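Local coordinates for protein salt-tolerant glutaminase (Micrococcus luteus, PDB 3AGD) that probably hydrolyses L-glutamine to L-glutamate and ammonium, as a salt-tolerant member of the glutaminase family, at residues P6-S11 with R296-D301; S11-L16 with D37-A42; I113-L118 with L168-M173; S159-S164 with I187-V192; T315-V320 with L329-V334. One frame throughout, in Å; residues are numbered along the deposited sequence.

Contact 1. Residues P6-S11 with R296-D301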
# COMPACT_ATOMS: atom_id res chain seq x y z
N PRO A 6 -8.97 -17.26 -14.77
CA PRO A 6 -8.42 -17.40 -16.12
C PRO A 6 -9.49 -17.09 -17.17
O PRO A 6 -9.19 -16.59 -18.25
CB PRO A 6 -7.98 -18.87 -16.16
CG PRO A 6 -7.58 -19.13 -14.75
CD PRO A 6 -8.71 -18.47 -13.98
N ASP A 7 -10.74 -17.41 -16.84
CA ASP A 7 -11.87 -17.15 -17.73
C ASP A 7 -12.09 -15.65 -17.82
O ASP A 7 -12.40 -15.11 -18.89
CB ASP A 7 -13.12 -17.85 -17.21
CG ASP A 7 -13.10 -19.35 -17.44
OD1 ASP A 7 -13.99 -20.05 -16.92
OD2 ASP A 7 -12.19 -19.84 -18.15
N TYR A 8 -11.94 -14.97 -16.69
CA TYR A 8 -12.09 -13.53 -16.64
C TYR A 8 -11.06 -12.91 -17.59
O TYR A 8 -11.38 -12.04 -18.40
CB TYR A 8 -11.83 -12.99 -15.24
CG TYR A 8 -11.56 -11.51 -15.23
CD1 TYR A 8 -12.61 -10.59 -15.28
CD2 TYR A 8 -10.26 -11.02 -15.25
CE1 TYR A 8 -12.36 -9.22 -15.36
CE2 TYR A 8 -10.00 -9.66 -15.34
CZ TYR A 8 -11.06 -8.77 -15.40
OH TYR A 8 -10.80 -7.42 -15.53
N LEU A 9 -9.82 -13.36 -17.47
CA LEU A 9 -8.74 -12.85 -18.31
C LEU A 9 -9.02 -13.13 -19.78
O LEU A 9 -8.83 -12.25 -20.63
CB LEU A 9 -7.40 -13.48 -17.90
CG LEU A 9 -6.90 -13.12 -16.49
CD1 LEU A 9 -5.57 -13.82 -16.23
CD2 LEU A 9 -6.74 -11.62 -16.36
N ALA A 10 -9.47 -14.34 -20.08
CA ALA A 10 -9.78 -14.73 -21.45
C ALA A 10 -10.82 -13.78 -22.03
O ALA A 10 -10.72 -13.37 -23.19
CB ALA A 10 -10.29 -16.17 -21.49
N SER A 11 -11.82 -13.43 -21.22
CA SER A 11 -12.87 -12.51 -21.65
C SER A 11 -12.31 -11.11 -21.84
O SER A 11 -12.66 -10.41 -22.79
CB SER A 11 -14.00 -12.46 -20.62
OG SER A 11 -14.54 -13.75 -20.40
N ARG A 296 -5.78 -1.00 -16.01
CA ARG A 296 -6.85 -0.16 -15.50
C ARG A 296 -8.08 -1.02 -15.22
O ARG A 296 -8.76 -0.85 -14.21
CB ARG A 296 -7.21 0.94 -16.51
CG ARG A 296 -6.11 1.99 -16.73
CD ARG A 296 -6.58 3.06 -17.71
NE ARG A 296 -5.51 3.98 -18.11
CZ ARG A 296 -5.03 4.96 -17.35
NH1 ARG A 296 -5.50 5.17 -16.13
NH2 ARG A 296 -4.07 5.74 -17.83
N ARG A 297 -8.36 -1.97 -16.12
CA ARG A 297 -9.51 -2.86 -15.95
C ARG A 297 -9.30 -3.84 -14.79
O ARG A 297 -10.24 -4.15 -14.06
CB ARG A 297 -9.79 -3.63 -17.25
CG ARG A 297 -10.56 -2.83 -18.29
CD ARG A 297 -12.00 -2.58 -17.85
NE ARG A 297 -12.83 -3.80 -17.86
CZ ARG A 297 -13.41 -4.30 -18.95
NH1 ARG A 297 -13.27 -3.70 -20.12
NH2 ARG A 297 -14.13 -5.41 -18.86
N LEU A 298 -8.07 -4.33 -14.62
CA LEU A 298 -7.80 -5.26 -13.53
C LEU A 298 -8.04 -4.55 -12.20
O LEU A 298 -8.62 -5.12 -11.28
CB LEU A 298 -6.35 -5.75 -13.59
CG LEU A 298 -5.99 -6.76 -14.68
CD1 LEU A 298 -4.50 -7.06 -14.63
CD2 LEU A 298 -6.79 -8.04 -14.47
N SER A 299 -7.59 -3.30 -12.11
CA SER A 299 -7.76 -2.50 -10.91
C SER A 299 -9.24 -2.25 -10.61
O SER A 299 -9.69 -2.40 -9.47
CB SER A 299 -7.02 -1.17 -11.05
OG SER A 299 -7.43 -0.25 -10.04
N GLU A 300 -9.99 -1.87 -11.64
CA GLU A 300 -11.41 -1.59 -11.46
C GLU A 300 -12.30 -2.81 -11.27
O GLU A 300 -13.15 -2.83 -10.37
CB GLU A 300 -11.96 -0.77 -12.64
CG GLU A 300 -13.45 -0.49 -12.51
CD GLU A 300 -13.98 0.40 -13.60
OE1 GLU A 300 -13.77 0.08 -14.79
OE2 GLU A 300 -14.61 1.43 -13.27
N ASP A 301 -12.13 -3.83 -12.10
CA ASP A 301 -12.95 -5.03 -12.01
C ASP A 301 -12.74 -5.84 -10.74
O ASP A 301 -13.68 -6.39 -10.18
CB ASP A 301 -12.70 -5.94 -13.22
CG ASP A 301 -13.15 -5.32 -14.51
OD1 ASP A 301 -14.03 -4.43 -14.46
OD2 ASP A 301 -12.65 -5.72 -15.59
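Tyr8 and Asp301 meet through a short hydrogen bond: Tyr8 OH donates to Asp301 OD2 at 2.5 Å. The carboxylate oxygen lies at the edge of the phenol ring, in its plane, and receives the hydroxyl on its anti lone pair, while the ring and carboxylate planes stand 83° apart. The same OD2 is met on its syn side, somewhat out of the carboxylate plane, by Arg297, whose NE lies 3.0 Å from Asp301 OD2 in a salt bridge one helical turn back along 296-301. Farther down the ring edge, Tyr8 CE2 rests on Leu298 CD2 at 3.7 Å, and that methyl also touches Leu9 CD2. With CG opposite the backbone N (chi1 163°), the Tyr8 ring spans the gap between the two segments, whose axes come within 12.2 Å at an angle of 133°. Leu9 and Leu298 both continue onto Ile41 and Leu43 of strand 40-44, so the helices 4-16 and 289-301 are neighbours on one face of the antiparallel sheet of the glutaminase domain. Arg297 NH1 is further paired with Glu15. With a phenol and a guanidinium both donating to one oxygen, the negative charge of Asp301 is probably well stabilised.

Contact 2. Residues S11-L16 with D37-A42; sequences SLVTEL and DRFGIA
Phe39 presses the edge of its ring against the helix 11-16, and the closest approach is made by Leu16, whose CB lies 3.6 Å from Phe39 CE2 near the ring plane. The next ring carbon, CD2, meets Val13 twice, through the CG1 methyl at 3.8 Å and through the backbone oxygen, which stands obliquely to the ring. With its CG turned away from the backbone N (chi1 -172°), Phe39, just ahead of strand 40-44, sends its ring to this turn of the helix. Val13 divides its two methyls between two residues: CG1 serves Phe39, and Val13 CG2 reaches Ile41 CG2 at 3.7 Å as the two side chains run past each other in opposite senses. Phe39 and Ile41, with Gly40 between them, both face the helix as the chain enters strand 40-44, which the helix covers. That strand sits inside the five-stranded antiparallel sheet, between 50-54 and 273-278, and helix 4-16 packs across it beside helix 289-301. Packing is slacker where Leu12 CD2 comes only to 4.4 Å from Ile41 CD1, and Leu12 also leans on Arg297. On the outer side of the helix, Ser11, Thr14 and Glu15 are exposed to solvent and take no part in the packing, although Glu15 is salt-bridged to Arg297.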
# COMPACT_ATOMS: atom_id res chain seq x y z
N SER A 11 -11.82 -13.43 -21.22
CA SER A 11 -12.87 -12.51 -21.65
C SER A 11 -12.31 -11.11 -21.84
O SER A 11 -12.66 -10.41 -22.79
CB SER A 11 -14.00 -12.46 -20.62
OG SER A 11 -14.54 -13.75 -20.40
N LEU A 12 -11.44 -10.70 -20.92
CA LEU A 12 -10.83 -9.39 -21.00
C LEU A 12 -10.02 -9.27 -22.29
O LEU A 12 -10.08 -8.26 -22.98
CB LEU A 12 -9.92 -9.15 -19.79
CG LEU A 12 -9.41 -7.71 -19.67
CD1 LEU A 12 -10.61 -6.77 -19.54
CD2 LEU A 12 -8.49 -7.59 -18.48
N VAL A 13 -9.26 -10.31 -22.60
CA VAL A 13 -8.45 -10.32 -23.81
C VAL A 13 -9.35 -10.22 -25.04
O VAL A 13 -9.09 -9.44 -25.96
CB VAL A 13 -7.61 -11.61 -23.91
CG1 VAL A 13 -6.91 -11.68 -25.26
CG2 VAL A 13 -6.58 -11.62 -22.78
N THR A 14 -10.42 -11.01 -25.06
CA THR A 14 -11.36 -11.00 -26.18
C THR A 14 -12.00 -9.63 -26.35
O THR A 14 -12.13 -9.13 -27.47
CB THR A 14 -12.49 -12.04 -25.98
OG1 THR A 14 -11.94 -13.36 -26.01
CG2 THR A 14 -13.54 -11.90 -27.08
N GLU A 15 -12.41 -9.03 -25.24
CA GLU A 15 -13.04 -7.72 -25.28
C GLU A 15 -12.08 -6.63 -25.74
O GLU A 15 -12.27 -6.04 -26.81
CB GLU A 15 -13.59 -7.34 -23.90
CG GLU A 15 -14.51 -6.14 -23.95
CD GLU A 15 -14.90 -5.62 -22.58
OE1 GLU A 15 -15.12 -6.45 -21.67
OE2 GLU A 15 -15.02 -4.39 -22.43
N LEU A 16 -11.06 -6.35 -24.94
CA LEU A 16 -10.09 -5.32 -25.28
C LEU A 16 -9.43 -5.60 -26.62
O LEU A 16 -9.01 -4.68 -27.32
CB LEU A 16 -9.02 -5.20 -24.20
CG LEU A 16 -9.53 -4.80 -22.81
CD1 LEU A 16 -8.34 -4.51 -21.89
CD2 LEU A 16 -10.43 -3.58 -22.91
N ASP A 37 -0.72 -8.09 -34.02
CA ASP A 37 -1.88 -8.87 -33.60
C ASP A 37 -1.58 -9.89 -32.50
O ASP A 37 -1.81 -11.08 -32.67
CB ASP A 37 -2.47 -9.58 -34.82
CG ASP A 37 -3.87 -10.11 -34.56
OD1 ASP A 37 -4.37 -10.91 -35.39
OD2 ASP A 37 -4.48 -9.72 -33.54
N ARG A 38 -1.06 -9.41 -31.37
CA ARG A 38 -0.76 -10.29 -30.25
C ARG A 38 -1.20 -9.61 -28.96
O ARG A 38 -1.03 -8.40 -28.80
CB ARG A 38 0.73 -10.65 -30.22
CG ARG A 38 1.13 -11.53 -31.41
CD ARG A 38 2.41 -12.33 -31.21
NE ARG A 38 3.63 -11.54 -31.37
CZ ARG A 38 4.84 -12.07 -31.55
NH1 ARG A 38 4.99 -13.39 -31.59
NH2 ARG A 38 5.90 -11.28 -31.68
N PHE A 39 -1.80 -10.38 -28.06
CA PHE A 39 -2.31 -9.84 -26.80
C PHE A 39 -2.38 -10.93 -25.73
O PHE A 39 -3.19 -11.85 -25.83
CB PHE A 39 -3.70 -9.24 -27.05
CG PHE A 39 -4.27 -8.47 -25.89
CD1 PHE A 39 -3.47 -8.06 -24.83
CD2 PHE A 39 -5.62 -8.11 -25.88
CE1 PHE A 39 -4.00 -7.32 -23.78
CE2 PHE A 39 -6.16 -7.37 -24.83
CZ PHE A 39 -5.34 -6.97 -23.78
N GLY A 40 -1.53 -10.82 -24.72
CA GLY A 40 -1.51 -11.81 -23.66
C GLY A 40 -1.48 -11.18 -22.28
O GLY A 40 -1.06 -10.03 -22.12
N ILE A 41 -1.92 -11.93 -21.28
CA ILE A 41 -1.95 -11.45 -19.92
C ILE A 41 -1.77 -12.60 -18.93
O ILE A 41 -2.19 -13.72 -19.20
CB ILE A 41 -3.30 -10.75 -19.63
CG1 ILE A 41 -3.27 -10.09 -18.26
CG2 ILE A 41 -4.43 -11.76 -19.72
CD1 ILE A 41 -4.39 -9.09 -18.06
N ALA A 42 -1.15 -12.32 -17.79
CA ALA A 42 -0.92 -13.34 -16.79
C ALA A 42 -0.84 -12.74 -15.39
O ALA A 42 -0.31 -11.64 -15.21
CB ALA A 42 0.37 -14.10 -17.09

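Contact 3. Residues I113-L118 with L168-M173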
# COMPACT_ATOMS: atom_id res chain seq x y z
N ILE A 113 13.98 6.03 -15.08
CA ILE A 113 14.31 6.78 -16.28
C ILE A 113 15.65 6.27 -16.80
O ILE A 113 16.49 5.78 -16.03
CB ILE A 113 14.42 8.30 -16.01
CG1 ILE A 113 15.55 8.57 -15.01
CG2 ILE A 113 13.10 8.83 -15.46
CD1 ILE A 113 15.82 10.05 -14.77
N ASN A 114 15.86 6.38 -18.11
CA ASN A 114 17.08 5.91 -18.74
C ASN A 114 18.35 6.32 -18.01
O ASN A 114 19.16 5.47 -17.64
CB ASN A 114 17.13 6.38 -20.19
CG ASN A 114 16.13 5.66 -21.07
OD1 ASN A 114 15.15 5.09 -20.57
ND2 ASN A 114 16.36 5.67 -22.38
N ALA A 115 18.53 7.62 -17.80
CA ALA A 115 19.72 8.13 -17.12
C ALA A 115 19.98 7.40 -15.80
O ALA A 115 21.12 7.05 -15.49
CB ALA A 115 19.57 9.63 -16.87
N GLY A 116 18.93 7.17 -15.02
CA GLY A 116 19.10 6.46 -13.77
C GLY A 116 19.35 4.98 -14.01
O GLY A 116 20.04 4.32 -13.23
N ALA A 117 18.78 4.46 -15.09
CA ALA A 117 18.94 3.04 -15.43
C ALA A 117 20.37 2.75 -15.88
O ALA A 117 20.89 1.66 -15.65
CB ALA A 117 17.95 2.66 -16.54
N LEU A 118 21.00 3.74 -16.51
CA LEU A 118 22.38 3.60 -16.96
C LEU A 118 23.27 3.63 -15.71
O LEU A 118 24.25 2.88 -15.62
CB LEU A 118 22.76 4.76 -17.90
CG LEU A 118 22.07 4.76 -19.28
CD1 LEU A 118 22.24 6.13 -19.93
CD2 LEU A 118 22.67 3.67 -20.16
N LEU A 168 23.48 7.41 -25.48
CA LEU A 168 24.92 7.69 -25.46
C LEU A 168 25.09 9.13 -24.94
O LEU A 168 26.04 9.43 -24.22
CB LEU A 168 25.51 7.56 -26.87
CG LEU A 168 25.72 6.13 -27.38
CD1 LEU A 168 25.92 6.12 -28.90
CD2 LEU A 168 26.92 5.54 -26.66
N SER A 169 24.16 10.00 -25.30
CA SER A 169 24.20 11.38 -24.84
C SER A 169 24.05 11.40 -23.32
O SER A 169 24.82 12.06 -22.62
CB SER A 169 23.06 12.18 -25.46
OG SER A 169 22.95 13.44 -24.82
N LEU A 170 23.07 10.67 -22.81
CA LEU A 170 22.84 10.61 -21.37
C LEU A 170 24.08 10.04 -20.68
O LEU A 170 24.55 10.57 -19.68
CB LEU A 170 21.62 9.75 -21.06
CG LEU A 170 20.28 10.23 -21.66
CD1 LEU A 170 19.17 9.26 -21.28
CD2 LEU A 170 19.95 11.64 -21.14
N ALA A 171 24.61 8.95 -21.24
CA ALA A 171 25.80 8.32 -20.67
C ALA A 171 26.97 9.30 -20.59
O ALA A 171 27.66 9.37 -19.57
CB ALA A 171 26.19 7.10 -21.49
N HIS A 172 27.21 10.05 -21.67
CA HIS A 172 28.31 11.02 -21.67
C HIS A 172 28.09 12.09 -20.62
O HIS A 172 29.02 12.47 -19.91
CB HIS A 172 28.46 11.67 -23.05
CG HIS A 172 29.29 10.87 -24.01
ND1 HIS A 172 30.64 10.66 -23.82
CD2 HIS A 172 28.97 10.24 -25.16
CE1 HIS A 172 31.12 9.94 -24.82
NE2 HIS A 172 30.13 9.67 -25.65
N MET A 173 26.87 12.59 -20.51
CA MET A 173 26.58 13.62 -19.53
C MET A 173 26.80 13.07 -18.12
O MET A 173 27.35 13.76 -17.26
CB MET A 173 25.13 14.11 -19.66
CG MET A 173 24.83 15.36 -18.84
SD MET A 173 25.74 16.84 -19.39
CE MET A 173 24.69 17.38 -20.74
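Leu170 supplies the wedge between helices 114-123 and 165-176, and its CB and its CD1 methyl meet different neighbours. The CB is touched by the methyl Leu118 CD1 at 3.8 Å, the two leucine side chains crossing at about a right angle. From CB the chain leaves with CG opposite the carbonyl carbon (chi1 -61°), directing the branch to the start of helix 114-123. There CD1 comes within 3.7 Å of Asn114 CB and within 3.9 Å of Ala115 N, with Ala115 CB a little farther off. Outside the two segments, Leu170 also touches Phe96. The small side chain of Ala115 is consistent with the close backbone approach here, where its CA lies 5.8 Å from that of Leu170. Leu118 CD1 in turn spans Leu170 and Ala171, passing 3.9 Å from Ala171 N. The short helical segments run 9.5 Å apart at their closest, at an angle of 61°.

Asn114 offers only its CB to the leucine; its amide turns to the L-glutamate site, where OD1 accepts from Lys67 and ND2 donates to Asn167. Asn114 and Asn167 both bind L-glutamate in this enzyme, although the site holds none here, and Lys67 is part of what may be the SxxK motif of the beta-lactamase clan. The contact thus sets an apolar group against the root of a ligand-binding asparagine, while the polar bonds at its amide fix which way OD1 and ND2 point.

Contact 4. Residues S159-S164 with I187-V192; sequences SEMAVS and IVAGYV
Segment 159-164, on helix 154-161 and the chain just beyond, lies alongside helix 184-195, with the CA atoms of Met161 and Val192 7.1 Å apart. Val192 is wedged among three side chains. Its CG1 methyl meets the aliphatic part of Glu160, with Val192 CG1 3.7 Å from Glu160 CG, whereas its CG2 methyl packs on the sulfur of Met161 at 3.8 Å, measured from Val192 CG2 to Met161 SD, and also lies near Ser164 OG. Met161 bends at both chi2 (-64°) and chi3 (-80°), and the hook folds its terminal methyl back onto the other helix: Met161 CE lies 3.6 Å from Ala189 CB. Ser164 completes the surface, its CB 4.0 Å from Val188 CG1.

Here the helical part of the glutaminase domain helps line the L-glutamate site, unoccupied in this chain, to which Glu160, Tyr191, Asn167 and Cys195 belong. The extended Glu160 chain carries its carboxylate past Val192, and a water donates both to Glu160 OE1 at 2.7 Å and to Val192 O at 2.9 Å, tying the carboxylate to the neighbouring helix. The loop is held in shape by Glu160 O, which accepts from two donors on opposite faces of its carbonyl plane: Ser164 OG at 2.7 Å, well above the plane, and Val163 N. Tyr191 points its ring to Asn114, Ser64 and Asn167, while Tyr157 packs against Ala189 and Val192.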
# COMPACT_ATOMS: atom_id res chain seq x y z
N SER A 159 20.22 -4.11 -33.57
CA SER A 159 19.33 -3.13 -34.17
C SER A 159 19.31 -1.82 -33.36
O SER A 159 19.51 -0.74 -33.91
CB SER A 159 17.93 -3.71 -34.27
OG SER A 159 17.03 -2.81 -34.89
N GLU A 160 19.08 -1.93 -32.06
CA GLU A 160 19.02 -0.74 -31.21
C GLU A 160 20.38 -0.07 -31.01
O GLU A 160 20.46 1.15 -30.89
CB GLU A 160 18.39 -1.07 -29.86
CG GLU A 160 18.58 0.02 -28.82
CD GLU A 160 17.58 -0.06 -27.68
OE1 GLU A 160 17.05 -1.17 -27.42
OE2 GLU A 160 17.33 0.98 -27.05
N MET A 161 21.44 -0.87 -31.00
CA MET A 161 22.77 -0.30 -30.82
C MET A 161 23.15 0.63 -31.97
O MET A 161 24.04 1.46 -31.84
CB MET A 161 23.81 -1.41 -30.67
CG MET A 161 23.87 -2.01 -29.28
SD MET A 161 24.39 -0.81 -28.02
CE MET A 161 26.16 -0.82 -28.26
N ALA A 162 22.45 0.50 -33.09
CA ALA A 162 22.71 1.32 -34.27
C ALA A 162 22.06 2.70 -34.17
O ALA A 162 22.41 3.62 -34.91
CB ALA A 162 22.22 0.61 -35.52
N VAL A 163 21.11 2.84 -33.24
CA VAL A 163 20.41 4.10 -33.05
C VAL A 163 20.31 4.44 -31.56
O VAL A 163 19.22 4.64 -31.03
CB VAL A 163 18.98 4.03 -33.65
CG1 VAL A 163 19.06 3.97 -35.17
CG2 VAL A 163 18.24 2.80 -33.13
N SER A 164 21.46 4.52 -30.89
CA SER A 164 21.48 4.82 -29.46
C SER A 164 22.09 6.18 -29.11
O SER A 164 22.56 6.37 -27.99
CB SER A 164 22.23 3.71 -28.71
OG SER A 164 21.59 2.46 -28.86
N ILE A 187 28.60 1.35 -21.07
CA ILE A 187 27.42 1.36 -20.22
C ILE A 187 26.15 1.28 -21.05
O ILE A 187 25.20 0.60 -20.68
CB ILE A 187 27.41 2.61 -19.33
CG1 ILE A 187 28.63 2.58 -18.40
CG2 ILE A 187 26.13 2.66 -18.51
CD1 ILE A 187 28.71 1.31 -17.54
N VAL A 188 26.13 1.96 -22.19
CA VAL A 188 24.96 1.91 -23.05
C VAL A 188 24.78 0.50 -23.62
O VAL A 188 23.66 0.00 -23.70
CB VAL A 188 25.07 2.92 -24.21
CG1 VAL A 188 24.02 2.63 -25.27
CG2 VAL A 188 24.89 4.34 -23.66
N ALA A 189 25.88 -0.15 -23.99
CA ALA A 189 25.82 -1.49 -24.55
C ALA A 189 25.22 -2.47 -23.54
O ALA A 189 24.40 -3.32 -23.90
CB ALA A 189 27.21 -1.96 -24.98
N GLY A 190 25.62 -2.35 -22.28
CA GLY A 190 25.09 -3.23 -21.25
C GLY A 190 23.62 -2.98 -21.00
O GLY A 190 22.84 -3.91 -20.82
N TYR A 191 23.23 -1.71 -20.98
CA TYR A 191 21.83 -1.36 -20.76
C TYR A 191 20.96 -1.82 -21.93
O TYR A 191 19.85 -2.30 -21.74
CB TYR A 191 21.71 0.16 -20.58
CG TYR A 191 20.28 0.66 -20.61
CD1 TYR A 191 19.40 0.38 -19.58
CD2 TYR A 191 19.82 1.40 -21.70
CE1 TYR A 191 18.08 0.82 -19.63
CE2 TYR A 191 18.50 1.84 -21.76
CZ TYR A 191 17.64 1.55 -20.72
OH TYR A 191 16.32 1.95 -20.80
N VAL A 192 21.47 -1.67 -23.15
CA VAL A 192 20.71 -2.10 -24.31
C VAL A 192 20.53 -3.62 -24.30
O VAL A 192 19.45 -4.13 -24.62
CB VAL A 192 21.39 -1.67 -25.63
CG1 VAL A 192 20.64 -2.27 -26.82
CG2 VAL A 192 21.39 -0.15 -25.74
O HOH W 1 17.29 -3.72 -26.55

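Contact 5. Residues T315-V320 with L329-V334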
# COMPACT_ATOMS: atom_id res chain seq x y z
N THR A 315 -7.34 -10.98 12.52
CA THR A 315 -7.46 -12.37 12.11
C THR A 315 -6.22 -13.16 12.52
O THR A 315 -6.20 -14.39 12.46
CB THR A 315 -7.71 -12.47 10.59
OG1 THR A 315 -9.01 -11.92 10.29
CG2 THR A 315 -7.67 -13.92 10.11
N ALA A 316 -5.18 -12.44 12.95
CA ALA A 316 -3.96 -13.08 13.41
C ALA A 316 -4.35 -13.96 14.60
O ALA A 316 -3.66 -14.92 14.94
CB ALA A 316 -2.94 -12.03 13.83
N VAL A 317 -5.46 -13.61 15.25
CA VAL A 317 -5.95 -14.40 16.37
C VAL A 317 -7.01 -15.34 15.80
O VAL A 317 -8.11 -14.91 15.46
CB VAL A 317 -6.58 -13.52 17.47
CG1 VAL A 317 -7.16 -14.40 18.57
CG2 VAL A 317 -5.53 -12.58 18.06
N ARG A 318 -6.66 -16.62 15.68
CA ARG A 318 -7.58 -17.63 15.14
C ARG A 318 -8.75 -17.85 16.11
O ARG A 318 -9.89 -17.99 15.69
CB ARG A 318 -6.81 -18.94 14.90
CG ARG A 318 -7.58 -20.03 14.16
CD ARG A 318 -6.68 -21.25 13.95
NE ARG A 318 -7.36 -22.37 13.30
CZ ARG A 318 -7.61 -22.46 11.99
NH1 ARG A 318 -7.24 -21.49 11.16
NH2 ARG A 318 -8.23 -23.53 11.51
N PHE A 319 -8.44 -17.90 17.41
CA PHE A 319 -9.45 -18.06 18.44
C PHE A 319 -8.85 -18.00 19.84
O PHE A 319 -7.63 -18.14 20.01
CB PHE A 319 -10.24 -19.38 18.28
CG PHE A 319 -9.44 -20.63 18.57
CD1 PHE A 319 -9.16 -21.55 17.56
CD2 PHE A 319 -9.01 -20.92 19.87
CE1 PHE A 319 -8.48 -22.74 17.84
CE2 PHE A 319 -8.32 -22.10 20.16
CZ PHE A 319 -8.05 -23.02 19.14
N VAL A 320 -9.70 -17.77 20.83
CA VAL A 320 -9.29 -17.71 22.23
C VAL A 320 -10.38 -18.43 23.00
O VAL A 320 -11.51 -17.95 23.09
CB VAL A 320 -9.20 -16.26 22.74
CG1 VAL A 320 -8.57 -16.24 24.13
CG2 VAL A 320 -8.40 -15.41 21.78
N LEU A 329 -4.91 -19.84 23.24
CA LEU A 329 -4.86 -18.74 22.29
C LEU A 329 -4.12 -19.22 21.04
O LEU A 329 -2.90 -19.40 21.07
CB LEU A 329 -4.12 -17.57 22.93
CG LEU A 329 -4.28 -16.15 22.40
CD1 LEU A 329 -3.23 -15.28 23.07
CD2 LEU A 329 -4.11 -16.10 20.89
N HIS A 330 -4.85 -19.44 19.95
CA HIS A 330 -4.24 -19.90 18.71
C HIS A 330 -4.10 -18.77 17.68
O HIS A 330 -5.08 -18.09 17.35
CB HIS A 330 -5.06 -21.05 18.12
CG HIS A 330 -4.87 -22.35 18.85
ND1 HIS A 330 -5.01 -22.47 20.21
CD2 HIS A 330 -4.55 -23.59 18.39
CE1 HIS A 330 -4.78 -23.72 20.57
NE2 HIS A 330 -4.50 -24.42 19.48
N LEU A 331 -2.88 -18.59 17.18
CA LEU A 331 -2.58 -17.56 16.19
C LEU A 331 -2.48 -18.17 14.79
O LEU A 331 -2.41 -19.39 14.64
CB LEU A 331 -1.26 -16.87 16.56
CG LEU A 331 -1.16 -16.34 18.00
CD1 LEU A 331 0.15 -15.59 18.19
CD2 LEU A 331 -2.34 -15.42 18.28
N GLN A 332 -2.48 -17.31 13.77
CA GLN A 332 -2.40 -17.80 12.38
C GLN A 332 -2.03 -16.66 11.43
O GLN A 332 -2.03 -15.49 11.82
CB GLN A 332 -3.76 -18.37 11.97
CG GLN A 332 -4.83 -17.30 11.81
CD GLN A 332 -6.23 -17.86 11.62
OE1 GLN A 332 -6.41 -18.99 11.17
NE2 GLN A 332 -7.24 -17.05 11.95
N GLY A 333 -1.71 -17.02 10.19
CA GLY A 333 -1.36 -16.05 9.16
C GLY A 333 0.06 -15.52 9.12
O GLY A 333 0.94 -16.00 9.83
N VAL A 334 0.28 -14.53 8.26
CA VAL A 334 1.59 -13.90 8.12
C VAL A 334 1.60 -12.76 9.13
O VAL A 334 0.96 -11.72 8.92
CB VAL A 334 1.78 -13.32 6.70
CG1 VAL A 334 3.00 -12.41 6.65
CG2 VAL A 334 1.92 -14.46 5.70
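In both Gln332 and Phe319, CG is tucked in with the backbone N on one flank and the carbonyl carbon on the other (chi1 70°), which folds the glutamine over the 315-318 backbone and lays the phenylalanine ring beside His330. The Gln332 amide is held at both ends: NE2 donates to Thr315 O at 2.9 Å, in the carbonyl plane, and OE1 takes Arg318 NH1 at 2.6 Å. That oxygen lies at the edge of the guanidinium, whose plane is turned 87° from the amide. Phe319 and His330 form an offset stack with ring centroids 4.3 Å apart and planes at 23°, and His330 CB adds a CH-pi contact over the phenylalanine face.

The strands are the two arms of a beta hairpin in the mixed sheet of the STAS-family region, and a classic beta bulge interrupts them: Arg318 and Phe319 both face His330. Arg318 N reaches His330 O at 2.7 Å, Phe319 N only weakly at 3.4 Å, and His330 N returns a bond to Phe319 O. Val317, Val320, Leu329 and Leu331 share the other face, where Val317, Leu329 and Leu331 meet helix 337-349. Arg318 and Gln332 also bond to Arg318 and Gln332 of the second subunit, bringing the bulge into that interface.

How the contacts relate
Contacts 1 and 2 share helix 4-16 and Ser11, with centres 9 Å apart; the Arg297 NH1 to Glu15 OE2 salt bridge, 3.0 Å, joins them directly. Contacts 3 and 4 form the second cluster, their centres 11 Å apart, and their segments alternate along the chain. They meet at the L-glutamate site, empty in this chain, where Asn114 OD1 lies 3.4 Å from Tyr191 OH. The two clusters belong to one glutaminase domain but do not touch: nearest atoms of contacts 2 and 4 are about 14 Å apart. Contact 5, in the STAS domain, has its centre about 33 Å from that of contact 1 and about 53 Å from that of contact 4; contacts 1 and 5 both touch the second subunit.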